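Local structure of Tol-Pal system protein TolB (Acinetobacter baumannii, 7MX5) at residues V85-Y90 with H115-A120; V139-A144 with E148-Q153; I240-L245 with K251-D256. The protein probably serves as the periplasmic component of the Tol-Pal system, taking part in outer-membrane invagination during cell division and in keeping the outer membrane intact. All blocks are in the same frame, centred on the assembly; numbering follows the deposited sequence.

Interaction 1: residues V85-Y90 with H115-A120; sequences VHYQLY and HMVSDA
The bonds from D119 N to H115 O, 2.8 Å, and from A120 N to M116 O, 3.0 Å, close the turn of helix 110-126 that brings V117 and A120 against Y87. This is alpha/beta packing: the helix packs against one face of the mixed sheet of the N-terminal domain, and strand 83-91 offers V85, Y87 and L89 to it while H86, Q88 and Y90 point to the other side. The strand and helix backbones stay apart, with Y87 CA and V117 CA separated by 7.8 Å, so side chains fill the interface; Y87 from the strand and V117 from the helix carry most of the contact. The CG of Y87 sits between the backbone N and the carbonyl carbon (chi1 64°), and the ring points at the helix and passes the V117 side chain, the two running in opposite directions. V117 straddles one ring face with both methyls. CG1 makes a CH-pi contact, 3.9 Å from the Y87 ring centroid and 15° off the ring normal, over the CG and CD2 half; CG2 covers the other half, 3.6 Å from Y87 CE1. V32 of helix 29-37 also touches V117, and farther along the strand L89 packs on I121, A124 and L125. At the far end of the Y87 ring the methyl of A120 comes in near the ring plane, its CB 3.6 Å from Y87 OH.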
# COMPACT_ATOMS: atom_id res chain seq x y z
N VAL A 85 -7.87 -24.14 -10.76
CA VAL A 85 -7.86 -24.38 -9.32
C VAL A 85 -9.30 -24.36 -8.83
O VAL A 85 -10.01 -23.35 -8.98
CB VAL A 85 -6.99 -23.36 -8.57
CG1 VAL A 85 -7.30 -21.93 -9.00
CG2 VAL A 85 -7.17 -23.52 -7.06
N HIS A 86 -9.75 -25.48 -8.28
CA HIS A 86 -11.05 -25.59 -7.63
C HIS A 86 -10.80 -25.62 -6.13
O HIS A 86 -10.27 -26.61 -5.61
CB HIS A 86 -11.79 -26.84 -8.10
CG HIS A 86 -13.18 -26.95 -7.56
ND1 HIS A 86 -13.90 -28.13 -7.58
CD2 HIS A 86 -14.00 -26.04 -6.98
CE1 HIS A 86 -15.08 -27.94 -7.04
NE2 HIS A 86 -15.17 -26.67 -6.67
N TYR A 87 -11.18 -24.55 -5.44
CA TYR A 87 -10.89 -24.41 -4.02
C TYR A 87 -12.17 -24.14 -3.24
O TYR A 87 -13.15 -23.61 -3.78
CB TYR A 87 -9.87 -23.29 -3.76
CG TYR A 87 -10.34 -21.91 -4.13
CD1 TYR A 87 -10.22 -21.44 -5.43
CD2 TYR A 87 -10.90 -21.06 -3.18
CE1 TYR A 87 -10.65 -20.17 -5.78
CE2 TYR A 87 -11.33 -19.79 -3.51
CZ TYR A 87 -11.20 -19.35 -4.81
OH TYR A 87 -11.63 -18.09 -5.15
N GLN A 88 -12.15 -24.51 -1.96
CA GLN A 88 -13.29 -24.32 -1.08
C GLN A 88 -12.81 -23.76 0.26
O GLN A 88 -11.65 -23.92 0.65
CB GLN A 88 -14.06 -25.63 -0.85
CG GLN A 88 -14.63 -26.26 -2.10
CD GLN A 88 -15.26 -27.61 -1.83
OE1 GLN A 88 -14.69 -28.44 -1.12
NE2 GLN A 88 -16.44 -27.84 -2.40
N LEU A 89 -13.73 -23.10 0.95
CA LEU A 89 -13.51 -22.61 2.31
C LEU A 89 -14.65 -23.12 3.17
O LEU A 89 -15.81 -22.79 2.93
CB LEU A 89 -13.44 -21.08 2.35
CG LEU A 89 -13.32 -20.44 3.73
CD1 LEU A 89 -12.16 -21.04 4.51
CD2 LEU A 89 -13.16 -18.93 3.62
N TYR A 90 -14.32 -23.92 4.18
CA TYR A 90 -15.31 -24.62 4.99
C TYR A 90 -15.35 -24.02 6.39
O TYR A 90 -14.34 -23.99 7.09
CB TYR A 90 -15.01 -26.11 5.06
CG TYR A 90 -16.15 -26.93 5.63
CD1 TYR A 90 -17.24 -27.26 4.85
CD2 TYR A 90 -16.12 -27.37 6.95
CE1 TYR A 90 -18.29 -28.01 5.36
CE2 TYR A 90 -17.16 -28.12 7.47
CZ TYR A 90 -18.24 -28.43 6.67
OH TYR A 90 -19.28 -29.18 7.18
N HIS A 115 -2.80 -15.20 -4.71
CA HIS A 115 -3.27 -13.97 -4.08
C HIS A 115 -4.77 -13.77 -4.29
O HIS A 115 -5.45 -13.21 -3.43
CB HIS A 115 -2.49 -12.78 -4.61
CG HIS A 115 -1.03 -12.82 -4.28
ND1 HIS A 115 -0.53 -13.48 -3.17
CD2 HIS A 115 0.05 -12.29 -4.92
CE1 HIS A 115 0.78 -13.35 -3.14
NE2 HIS A 115 1.16 -12.64 -4.19
N MET A 116 -5.30 -14.24 -5.43
CA MET A 116 -6.74 -14.15 -5.66
C MET A 116 -7.50 -15.09 -4.74
O MET A 116 -8.52 -14.71 -4.15
CB MET A 116 -7.06 -14.46 -7.13
CG MET A 116 -6.70 -13.34 -8.09
SD MET A 116 -6.32 -13.95 -9.74
CE MET A 116 -7.76 -13.41 -10.65
N VAL A 117 -7.02 -16.33 -4.61
CA VAL A 117 -7.65 -17.29 -3.70
C VAL A 117 -7.61 -16.76 -2.27
O VAL A 117 -8.60 -16.82 -1.54
CB VAL A 117 -6.96 -18.66 -3.82
CG1 VAL A 117 -7.49 -19.61 -2.75
CG2 VAL A 117 -7.18 -19.25 -5.21
N SER A 118 -6.46 -16.23 -1.86
CA SER A 118 -6.33 -15.68 -0.51
C SER A 118 -7.21 -14.44 -0.33
O SER A 118 -7.73 -14.22 0.77
CB SER A 118 -4.87 -15.34 -0.22
OG SER A 118 -4.03 -16.43 -0.53
N ASP A 119 -7.37 -13.63 -1.38
CA ASP A 119 -8.25 -12.48 -1.29
C ASP A 119 -9.70 -12.91 -1.07
O ASP A 119 -10.44 -12.26 -0.32
CB ASP A 119 -8.14 -11.63 -2.56
CG ASP A 119 -7.03 -10.61 -2.48
OD1 ASP A 119 -6.25 -10.65 -1.51
OD2 ASP A 119 -6.93 -9.76 -3.40
N ALA A 120 -10.11 -14.01 -1.71
CA ALA A 120 -11.48 -14.50 -1.53
C ALA A 120 -11.67 -15.10 -0.15
O ALA A 120 -12.74 -14.95 0.46
CB ALA A 120 -11.81 -15.51 -2.62

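Interaction 2: residues V139-A144 with E148-Q153; sequences VLRNPA and ERYTLQ
L140 and T151 are joined by two backbone hydrogen bonds, L140 N to T151 O at 2.8 Å and T151 N to L140 O at 2.9 Å. Next to this hydrogen-bonded antiparallel pair stand the non-hydrogen-bonded pairs V139-L152 and R141-Y150. A third, straighter bond runs from N142 N to R149 O (2.9 Å, 166° at the hydrogen) and carries the pairing past the end of strand 135-141. CA-H...O contacts from V139, Y150 and R141 reinforce the ladder. One water extends the polar network: it donates to L140 O at 2.6 Å, giving that oxygen a second donor, and to E148 O at 2.7 Å. T151 OG1, held beside its own backbone N (chi1 -62°), meets the same water at 3.0 Å. The hairpin forms the two central strands of a four-stranded propeller blade whose outer strands are 163-168 and the C-terminal 391-397, consistent with a Velcro-type ring closure. A classic beta bulge sets R149 and Y150 together opposite S168 of strand 163-168. Among the side chains, V139, R141, Y150 and L152 share the face turned to strand 172-177 of the next blade. The extended R141 chain crosses the CD2-CE2 side of the Y150 ring at a slant, R141 CD 3.6 Å from Y150 CE2, with guanidinium and ring planes 59° apart. V139 CG1 comes to the edge of that ring, and V139 CG2 lies 3.9 Å from L152 CD1. On the other face, with T151, L140 reaches the Q153 side chain through CD1, near OE1, whose hydrogen-bond partner is Y138 OH.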
# COMPACT_ATOMS: atom_id res chain seq x y z
N VAL A 139 10.84 3.48 -4.39
CA VAL A 139 12.07 3.98 -5.00
C VAL A 139 13.25 3.42 -4.22
O VAL A 139 13.41 3.72 -3.03
CB VAL A 139 12.12 5.52 -5.03
CG1 VAL A 139 13.42 5.99 -5.65
CG2 VAL A 139 10.92 6.07 -5.79
N LEU A 140 14.07 2.62 -4.89
CA LEU A 140 15.29 2.09 -4.29
C LEU A 140 16.42 3.09 -4.49
O LEU A 140 16.70 3.51 -5.62
CB LEU A 140 15.66 0.75 -4.92
CG LEU A 140 14.70 -0.41 -4.67
CD1 LEU A 140 15.14 -1.65 -5.44
CD2 LEU A 140 14.61 -0.72 -3.18
N ARG A 141 17.06 3.48 -3.39
CA ARG A 141 18.18 4.41 -3.41
C ARG A 141 19.45 3.66 -3.02
O ARG A 141 19.53 3.10 -1.92
CB ARG A 141 17.94 5.58 -2.46
CG ARG A 141 16.69 6.38 -2.77
CD ARG A 141 16.57 7.58 -1.85
NE ARG A 141 15.33 8.31 -2.04
CZ ARG A 141 14.98 9.40 -1.37
NH1 ARG A 141 15.78 9.92 -0.45
NH2 ARG A 141 13.81 9.98 -1.62
N ASN A 142 20.44 3.66 -3.91
CA ASN A 142 21.70 2.97 -3.68
C ASN A 142 22.84 3.83 -4.22
O ASN A 142 23.14 3.80 -5.42
CB ASN A 142 21.72 1.59 -4.32
CG ASN A 142 22.76 0.67 -3.70
OD1 ASN A 142 23.61 1.11 -2.93
ND2 ASN A 142 22.69 -0.61 -4.04
N PRO A 143 23.50 4.62 -3.36
CA PRO A 143 24.69 5.35 -3.81
C PRO A 143 25.86 4.44 -4.13
O PRO A 143 26.79 4.87 -4.83
CB PRO A 143 25.01 6.29 -2.64
CG PRO A 143 23.94 6.07 -1.61
CD PRO A 143 23.24 4.79 -1.92
N ALA A 144 25.85 3.20 -3.64
CA ALA A 144 26.83 2.20 -4.02
C ALA A 144 26.55 1.61 -5.40
O ALA A 144 27.14 0.58 -5.75
CB ALA A 144 26.88 1.08 -2.98
N GLU A 148 22.70 3.21 -11.28
CA GLU A 148 21.30 3.12 -10.89
C GLU A 148 21.13 3.62 -9.46
O GLU A 148 20.68 2.87 -8.59
CB GLU A 148 20.78 1.69 -11.02
CG GLU A 148 21.30 0.94 -12.23
CD GLU A 148 20.87 -0.52 -12.23
OE1 GLU A 148 19.65 -0.77 -12.16
OE2 GLU A 148 21.75 -1.40 -12.30
N ARG A 149 21.49 4.88 -9.21
CA ARG A 149 21.39 5.43 -7.86
C ARG A 149 19.95 5.44 -7.38
O ARG A 149 19.68 5.19 -6.20
CB ARG A 149 21.98 6.84 -7.84
CG ARG A 149 22.48 7.28 -6.47
CD ARG A 149 22.89 8.74 -6.49
NE ARG A 149 24.14 8.96 -7.22
CZ ARG A 149 25.34 8.97 -6.66
NH1 ARG A 149 25.50 8.78 -5.35
NH2 ARG A 149 26.41 9.16 -7.42
N TYR A 150 19.01 5.72 -8.27
CA TYR A 150 17.59 5.72 -7.95
C TYR A 150 16.87 4.82 -8.95
O TYR A 150 17.09 4.93 -10.16
CB TYR A 150 17.00 7.13 -7.99
CG TYR A 150 17.60 8.08 -6.98
CD1 TYR A 150 18.80 8.73 -7.24
CD2 TYR A 150 16.96 8.35 -5.78
CE1 TYR A 150 19.35 9.60 -6.32
CE2 TYR A 150 17.50 9.22 -4.86
CZ TYR A 150 18.70 9.85 -5.13
OH TYR A 150 19.24 10.72 -4.22
N THR A 151 16.02 3.93 -8.44
CA THR A 151 15.27 3.00 -9.27
C THR A 151 13.82 2.98 -8.82
O THR A 151 13.53 2.61 -7.68
CB THR A 151 15.87 1.59 -9.20
OG1 THR A 151 17.22 1.61 -9.69
CG2 THR A 151 15.05 0.62 -10.04
N LEU A 152 12.92 3.39 -9.70
CA LEU A 152 11.49 3.32 -9.44
C LEU A 152 10.99 1.93 -9.81
O LEU A 152 11.11 1.51 -10.97
CB LEU A 152 10.74 4.40 -10.23
CG LEU A 152 9.21 4.38 -10.09
CD1 LEU A 152 8.80 4.34 -8.63
CD2 LEU A 152 8.61 5.59 -10.78
N GLN A 153 10.42 1.23 -8.84
CA GLN A 153 9.97 -0.14 -9.03
C GLN A 153 8.53 -0.29 -8.56
O GLN A 153 8.06 0.46 -7.70
CB GLN A 153 10.85 -1.14 -8.28
CG GLN A 153 12.19 -1.42 -8.94
CD GLN A 153 12.76 -2.77 -8.55
OE1 GLN A 153 12.47 -3.28 -7.47
NE2 GLN A 153 13.56 -3.35 -9.44
O HOH W 1 18.54 2.35 -7.10

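Interaction 3: residues I240-L245 with K251-D256; sequences IYQMDL and KRMTND
The Y241 ring leans obliquely on R252, its CE2 3.3 Å from R252 CB, and its CD2 side also nears the K251 carbonyl carbon. The planes of this ring and the R252 guanidinium are 83° apart. A bend in the R252 chain (chi3 -78°) carries the guanidinium away toward T254. There T254 C lies near the guanidinium edge, but its oxygen is tilted 19° out of the plane, and R252 NH2 donates to T254 O in a bent bond of 2.8 Å, linking R252 to the loop that follows the strand. This is an antiparallel beta hairpin in which Y241 and R252 form a non-hydrogen-bonded pair. M253 N gives I240 O a 3.0 Å bond, whereas Q242 N to K251 O is weak at 3.4 Å. M253, kinked twice along its chain, crosses Q242 at a slant, its SD 3.8 Å from Q242 CB and its methyl beside Q242 OE1. Strands 239-244 and 249-252 are the last two of a four-stranded propeller blade. I240 touches L229 of the adjoining strand 227-232 and F272 and F274 of strand 271-276 in the next blade, where M253 also meets F272 and N255 OD1 bonds to S276 OG.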
# COMPACT_ATOMS: atom_id res chain seq x y z
N ILE A 240 1.30 24.81 -2.88
CA ILE A 240 0.47 23.78 -3.50
C ILE A 240 -0.19 24.34 -4.75
O ILE A 240 -0.76 25.44 -4.72
CB ILE A 240 -0.58 23.25 -2.51
CG1 ILE A 240 0.08 22.41 -1.41
CG2 ILE A 240 -1.64 22.43 -3.23
CD1 ILE A 240 -0.14 22.96 -0.02
N TYR A 241 -0.11 23.59 -5.84
CA TYR A 241 -0.73 23.95 -7.11
C TYR A 241 -1.66 22.82 -7.55
O TYR A 241 -1.39 21.65 -7.28
CB TYR A 241 0.32 24.21 -8.19
CG TYR A 241 1.19 25.42 -7.95
CD1 TYR A 241 2.32 25.34 -7.16
CD2 TYR A 241 0.86 26.65 -8.50
CE1 TYR A 241 3.11 26.45 -6.93
CE2 TYR A 241 1.65 27.76 -8.29
CZ TYR A 241 2.77 27.66 -7.49
OH TYR A 241 3.55 28.77 -7.27
N GLN A 242 -2.74 23.19 -8.23
CA GLN A 242 -3.62 22.22 -8.86
C GLN A 242 -3.52 22.36 -10.37
O GLN A 242 -3.66 23.46 -10.91
CB GLN A 242 -5.08 22.39 -8.42
CG GLN A 242 -5.96 21.24 -8.87
CD GLN A 242 -7.41 21.40 -8.47
OE1 GLN A 242 -7.82 22.45 -7.97
NE2 GLN A 242 -8.21 20.35 -8.68
N MET A 243 -3.28 21.24 -11.05
CA MET A 243 -3.22 21.21 -12.50
C MET A 243 -4.49 20.62 -13.07
O MET A 243 -5.08 19.71 -12.49
CB MET A 243 -2.02 20.40 -12.99
CG MET A 243 -1.51 20.86 -14.33
SD MET A 243 -0.40 19.68 -15.11
CE MET A 243 0.93 20.78 -15.59
N ASP A 244 -4.91 21.15 -14.22
CA ASP A 244 -5.98 20.56 -15.01
C ASP A 244 -5.34 19.78 -16.15
O ASP A 244 -4.59 20.35 -16.95
CB ASP A 244 -6.93 21.64 -15.53
CG ASP A 244 -7.97 21.09 -16.49
OD1 ASP A 244 -8.42 19.94 -16.28
OD2 ASP A 244 -8.34 21.80 -17.44
N LEU A 245 -5.63 18.48 -16.22
CA LEU A 245 -4.90 17.60 -17.13
C LEU A 245 -5.15 17.94 -18.59
O LEU A 245 -4.27 17.72 -19.43
CB LEU A 245 -5.27 16.15 -16.85
CG LEU A 245 -4.92 15.58 -15.48
CD1 LEU A 245 -4.84 14.06 -15.53
CD2 LEU A 245 -3.61 16.16 -14.96
N LYS A 251 -2.62 26.78 -11.52
CA LYS A 251 -2.88 27.96 -10.69
C LYS A 251 -2.87 27.54 -9.23
O LYS A 251 -3.31 26.44 -8.89
CB LYS A 251 -4.21 28.62 -11.06
CG LYS A 251 -4.07 30.10 -11.44
CD LYS A 251 -3.50 30.91 -10.28
CE LYS A 251 -2.10 31.43 -10.58
NZ LYS A 251 -2.02 32.91 -10.50
N ARG A 252 -2.37 28.43 -8.38
CA ARG A 252 -1.96 28.08 -7.02
C ARG A 252 -3.12 28.14 -6.03
O ARG A 252 -4.17 28.73 -6.29
CB ARG A 252 -0.84 29.01 -6.57
CG ARG A 252 -1.24 30.45 -6.33
CD ARG A 252 -0.31 31.07 -5.32
NE ARG A 252 -0.64 30.65 -3.96
CZ ARG A 252 -1.28 31.40 -3.08
NH1 ARG A 252 -1.64 32.64 -3.37
NH2 ARG A 252 -1.56 30.91 -1.88
N MET A 253 -2.90 27.51 -4.88
CA MET A 253 -3.96 27.36 -3.88
C MET A 253 -3.57 27.84 -2.49
O MET A 253 -4.21 28.76 -1.96
CB MET A 253 -4.44 25.91 -3.82
CG MET A 253 -4.37 25.17 -5.15
SD MET A 253 -5.92 25.29 -6.05
CE MET A 253 -6.82 23.92 -5.33
N THR A 254 -2.58 27.22 -1.85
CA THR A 254 -2.35 27.59 -0.46
C THR A 254 -1.02 28.01 0.16
O THR A 254 -0.63 29.18 0.12
CB THR A 254 -2.92 26.51 0.51
OG1 THR A 254 -3.84 25.63 -0.17
CG2 THR A 254 -3.62 27.16 1.69
N ASN A 255 -0.34 27.03 0.74
CA ASN A 255 0.81 27.31 1.59
C ASN A 255 2.17 27.93 1.33
O ASN A 255 3.07 27.31 0.79
CB ASN A 255 0.99 26.19 2.58
CG ASN A 255 0.56 26.60 3.93
OD1 ASN A 255 1.28 26.45 4.89
ND2 ASN A 255 -0.60 27.19 4.00
N ASP A 256 2.32 29.17 1.78
CA ASP A 256 3.64 29.78 1.74
C ASP A 256 4.16 29.87 3.18
O ASP A 256 4.31 30.95 3.74
CB ASP A 256 3.54 31.16 1.08
CG ASP A 256 4.89 31.77 0.75
OD1 ASP A 256 5.88 31.49 1.45
OD2 ASP A 256 4.95 32.56 -0.22

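In the fold
The three contacts follow one another along the chain and do not touch. Interaction 1 lies in the N-terminal alpha/beta domain, and its helix 110-126 is followed directly by strand 135-141 of interaction 2, although the two centres are 36 Å apart. That step carries the chain from the first domain into the beta-propeller. Interactions 2 and 3 are hairpins in two different blades, with centres 29 Å apart and the blade 172-211 between them in sequence. Interactions 1 and 3 lie on opposite sides of the chain's centre, 45 Å apart between centres. Together they sample both domains of TolB: helix-on-sheet packing in one, and strand pairing within blades in the other.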